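Local atomic coordinates of uncharacterized protein YjgB (Bacillus subtilis, PDB entry 4YGT), a protein that is of unknown function but is probably secreted as a lipoprotein and belongs to the DUF4309 family. Residues Gly38-Ile41 with Asn42-Thr45; Leu123-Phe127 with Thr128-Asp132. One frame throughout, in Å; residues are numbered along the deposited sequence.

Interaction 1: Gly38-Ile41 with Asn42-Thr45; sequences GLTI and NKST
T40 and S44 grip each other twice across a tight chain reversal in the loop between helices 14-27 and 46-53. The backbone bond from K43 N to T40 O (3.1 Å) and the angles at I41 and N42, the latter with positive phi (65°), fit a type II beta turn. T40 O also accepts from S44 N at 2.8 Å. The two donors use the oxygen differently: S44 N lies in the carbonyl plane, whereas K43 N sits above it, 44° out. In the second link the acceptor is a side chain. With its OG anti to the carbonyl carbon (chi1 -60°), S44 turns the hydroxyl back along the reversal, where OG receives the N-H of T40 at 2.8 Å. An alanine here would keep the S44 N bond but would probably leave the T40 amide without its acceptor and let the chain before the turn drift. Beside these polar links, T40 and K43 run side by side, their CB atoms 3.8 Å apart, before the lysine chain leads off. On the other flank, CD2 of L39 approaches CB of S44 at 4.2 Å. Further out, L39, I41 and S44 all rest on I88 of strand 88-95, and E31 takes hydrogen bonds from G38 N and T40 OG1. At the exit, T45 is the N-cap of helix 46-53, its side chain capping a backbone N of that helix, while, as in a capping box, its own backbone N donates to OD2 of D48.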
loop_
_atom_site.group_PDB
_atom_site.type_symbol
_atom_site.label_atom_id
_atom_site.label_comp_id
_atom_site.label_asym_id
_atom_site.label_seq_id
_atom_site.Cartn_x
_atom_site.Cartn_y
_atom_site.Cartn_z
ATOM N N GLY A 38 -10.080 -2.804 8.467
ATOM C CA GLY A 38 -10.063 -3.262 9.851
ATOM C C GLY A 38 -8.806 -3.989 10.264
ATOM O O GLY A 38 -8.750 -4.524 11.374
ATOM N N LEU A 39 -7.784 -4.012 9.382
ATOM C CA LEU A 39 -6.487 -4.594 9.707
ATOM C C LEU A 39 -5.551 -3.430 10.025
ATOM O O LEU A 39 -5.062 -2.766 9.116
ATOM C CB LEU A 39 -5.974 -5.486 8.558
ATOM C CG LEU A 39 -6.802 -6.737 8.253
ATOM C CD1 LEU A 39 -6.377 -7.350 6.937
ATOM C CD2 LEU A 39 -6.697 -7.745 9.377
ATOM N N THR A 40 -5.339 -3.161 11.311
ATOM C CA THR A 40 -4.614 -1.993 11.814
ATOM C C THR A 40 -3.131 -2.251 12.115
ATOM O O THR A 40 -2.782 -3.185 12.849
ATOM C CB THR A 40 -5.321 -1.448 13.069
ATOM O OG1 THR A 40 -6.713 -1.444 12.818
ATOM C CG2 THR A 40 -4.884 -0.010 13.460
ATOM N N ILE A 41 -2.278 -1.337 11.632
ATOM C CA ILE A 41 -0.835 -1.353 11.914
ATOM C C ILE A 41 -0.628 -1.333 13.441
ATOM O O ILE A 41 -1.350 -0.621 14.136
ATOM C CB ILE A 41 -0.125 -0.169 11.186
ATOM C CG1 ILE A 41 0.093 -0.558 9.709
ATOM C CG2 ILE A 41 1.232 0.214 11.848
ATOM C CD1 ILE A 41 -0.008 0.489 8.841
ATOM N N ASN A 42 0.279 -2.207 13.949
ATOM C CA ASN A 42 0.691 -2.356 15.352
ATOM C C ASN A 42 -0.453 -2.854 16.269
ATOM O O ASN A 42 -0.286 -2.874 17.492
ATOM C CB ASN A 42 1.257 -1.013 15.883
ATOM C CG ASN A 42 2.382 -1.107 16.883
ATOM O OD1 ASN A 42 2.859 -2.188 17.268
ATOM N ND2 ASN A 42 2.827 0.052 17.335
ATOM N N LYS A 43 -1.600 -3.261 15.685
ATOM C CA LYS A 43 -2.761 -3.702 16.453
ATOM C C LYS A 43 -3.272 -5.055 15.930
ATOM O O LYS A 43 -3.373 -5.994 16.715
ATOM C CB LYS A 43 -3.853 -2.621 16.401
ATOM C CG LYS A 43 -4.867 -2.650 17.536
ATOM C CD LYS A 43 -5.903 -1.501 17.428
ATOM C CE LYS A 43 -5.367 -0.104 17.734
ATOM N NZ LYS A 43 -5.039 0.086 19.178
ATOM N N SER A 44 -3.577 -5.168 14.629
ATOM C CA SER A 44 -4.038 -6.436 14.061
ATOM C C SER A 44 -2.834 -7.357 13.884
ATOM O O SER A 44 -1.704 -6.868 13.720
ATOM C CB SER A 44 -4.764 -6.214 12.740
ATOM O OG SER A 44 -5.893 -5.383 12.946
ATOM N N THR A 45 -3.070 -8.679 13.922
ATOM C CA THR A 45 -2.003 -9.681 13.853
ATOM C C THR A 45 -1.883 -10.376 12.501
ATOM O O THR A 45 -2.723 -10.156 11.634
ATOM C CB THR A 45 -2.261 -10.771 14.898
ATOM O OG1 THR A 45 -3.508 -11.405 14.599
ATOM C CG2 THR A 45 -2.237 -10.252 16.316
#

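Interaction 2: Leu123-Phe127 with Thr128-Asp132; sequences LTVPF and TDEID
V125 faces T128 and E130 across a bridging water rather than through a full set of direct bonds, an unusual feature of this beta hairpin between strands 121-124 and 131-137. The water accepts from V125 N at 2.8 Å and is placed to donate to O of T128 and of E130 (2.7 Å each), although it has more acceptors nearby than protons to offer. A type II beta turn from V125 to T128 reverses the chain, with F127 at positive phi (74°); its closing bond, T128 N to V125 O, is weak at 3.5 Å. T128 then makes an ST turn: OG1 accepts from E130 N (3.2 Å) and donates to E130 OE1 (2.8 Å), meeting the carboxylate on its anti side, 16° out of plane. Against this pair the V125 side chain divides its work. CB and CG1 press on T128 OG1, while CG2, beside its own backbone N, lies against E130 O at 3.4 Å. V125 and E130 also reach V145 of strand 140-146, and E130 OE2 lies close to D153 OD2, a closeness of like charges that would probably raise the proton affinity of one carboxylate. Away from the turn, L123 and D132 form an antiparallel hydrogen-bonded pair. D132 OD2 is hydrogen-bonded to ND1 of H143, D132 N donates to L123 O at 3.1 Å, and L123 N meets D132 O at 3.0 Å in the carbonyl plane.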
loop_
_atom_site.group_PDB
_atom_site.type_symbol
_atom_site.label_atom_id
_atom_site.label_comp_id
_atom_site.label_asym_id
_atom_site.label_seq_id
_atom_site.Cartn_x
_atom_site.Cartn_y
_atom_site.Cartn_z
ATOM N N LEU A 123 11.772 10.281 -1.170
ATOM C CA LEU A 123 12.836 9.399 -0.679
ATOM C C LEU A 123 13.289 8.368 -1.707
ATOM O O LEU A 123 12.523 7.959 -2.589
ATOM C CB LEU A 123 12.386 8.627 0.587
ATOM C CG LEU A 123 12.010 9.356 1.880
ATOM C CD1 LEU A 123 11.365 8.382 2.863
ATOM C CD2 LEU A 123 13.226 9.997 2.545
ATOM N N THR A 124 14.513 7.880 -1.514
ATOM C CA THR A 124 15.148 6.872 -2.356
ATOM C C THR A 124 14.649 5.490 -1.870
ATOM O O THR A 124 14.189 5.369 -0.719
ATOM C CB THR A 124 16.695 7.097 -2.328
ATOM O OG1 THR A 124 17.327 6.414 -3.413
ATOM C CG2 THR A 124 17.352 6.745 -0.983
ATOM N N VAL A 125 14.657 4.479 -2.766
ATOM C CA VAL A 125 14.228 3.122 -2.412
ATOM C C VAL A 125 15.492 2.219 -2.477
ATOM O O VAL A 125 16.135 2.149 -3.538
ATOM C CB VAL A 125 13.040 2.563 -3.272
ATOM C CG1 VAL A 125 12.613 1.173 -2.797
ATOM C CG2 VAL A 125 11.844 3.517 -3.279
ATOM N N PRO A 126 15.876 1.547 -1.354
ATOM C CA PRO A 126 17.072 0.678 -1.395
ATOM C C PRO A 126 16.885 -0.542 -2.295
ATOM O O PRO A 126 15.816 -1.173 -2.279
ATOM C CB PRO A 126 17.272 0.256 0.067
ATOM C CG PRO A 126 15.923 0.409 0.704
ATOM C CD PRO A 126 15.248 1.548 -0.010
ATOM N N PHE A 127 17.942 -0.852 -3.088
ATOM C CA PHE A 127 18.061 -1.985 -4.018
ATOM C C PHE A 127 17.209 -1.823 -5.328
ATOM O O PHE A 127 17.150 -2.786 -6.107
ATOM C CB PHE A 127 17.719 -3.351 -3.313
ATOM C CG PHE A 127 18.342 -3.608 -1.947
ATOM C CD1 PHE A 127 19.729 -3.717 -1.800
ATOM C CD2 PHE A 127 17.544 -3.763 -0.818
ATOM C CE1 PHE A 127 20.301 -3.950 -0.544
ATOM C CE2 PHE A 127 18.118 -4.009 0.436
ATOM C CZ PHE A 127 19.490 -4.094 0.565
ATOM N N THR A 128 16.544 -0.645 -5.566
ATOM C CA THR A 128 15.689 -0.421 -6.759
ATOM C C THR A 128 15.863 0.994 -7.340
ATOM O O THR A 128 16.484 1.864 -6.705
ATOM C CB THR A 128 14.152 -0.694 -6.498
ATOM O OG1 THR A 128 13.484 0.453 -5.951
ATOM C CG2 THR A 128 13.866 -1.921 -5.640
ATOM N N ASP A 129 15.262 1.221 -8.537
ATOM C CA ASP A 129 15.265 2.508 -9.253
ATOM C C ASP A 129 13.939 3.281 -9.031
ATOM O O ASP A 129 13.632 4.206 -9.786
ATOM C CB ASP A 129 15.506 2.305 -10.765
ATOM C CG ASP A 129 16.956 2.254 -11.218
ATOM O OD1 ASP A 129 17.843 2.679 -10.439
ATOM O OD2 ASP A 129 17.208 1.804 -12.369
ATOM N N GLU A 130 13.168 2.925 -7.990
ATOM C CA GLU A 130 11.892 3.594 -7.691
ATOM C C GLU A 130 12.047 4.872 -6.842
ATOM O O GLU A 130 13.035 5.039 -6.107
ATOM C CB GLU A 130 10.951 2.646 -6.964
ATOM C CG GLU A 130 10.353 1.533 -7.813
ATOM C CD GLU A 130 9.920 0.345 -6.975
ATOM O OE1 GLU A 130 10.687 -0.040 -6.066
ATOM O OE2 GLU A 130 8.802 -0.174 -7.186
ATOM N N ILE A 131 11.044 5.766 -6.936
ATOM C CA ILE A 131 11.032 6.964 -6.117
ATOM C C ILE A 131 9.728 6.964 -5.289
ATOM O O ILE A 131 8.637 6.646 -5.768
ATOM C CB ILE A 131 11.334 8.287 -6.872
ATOM C CG1 ILE A 131 11.993 9.313 -5.927
ATOM C CG2 ILE A 131 10.137 8.870 -7.634
ATOM C CD1 ILE A 131 13.551 9.056 -5.667
ATOM N N ASP A 132 9.894 7.222 -4.020
ATOM C CA ASP A 132 8.833 7.182 -3.031
ATOM C C ASP A 132 8.351 8.592 -2.652
ATOM O O ASP A 132 9.094 9.357 -2.034
ATOM C CB ASP A 132 9.407 6.434 -1.819
ATOM C CG ASP A 132 8.558 6.277 -0.589
ATOM O OD1 ASP A 132 7.346 6.575 -0.658
ATOM O OD2 ASP A 132 9.107 5.859 0.448
HETATM O O HOH W 1 15.427 4.031 -5.405
#

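How the interactions relate
Interaction 1 comes first along the chain, and interaction 2 opens only after it has closed. Their centres are 26 Å apart, on opposite sides of the chain's centre, and their nearest atoms are about 13 Å apart, so neither touches the other. What they share is the seven-stranded antiparallel sheet. Residues 38-45 lie in the loop that leads into helix 46-53 and pack on strand 88-95, whereas residues 123-132 join the edge strand 121-124 to strand 131-137. Strands 152-159 and 140-146 stand between strands 88-95 and 131-137. Two separate reversals thus shape a helix-entry loop and a sheet-edge hairpin of one DUF4309 family region.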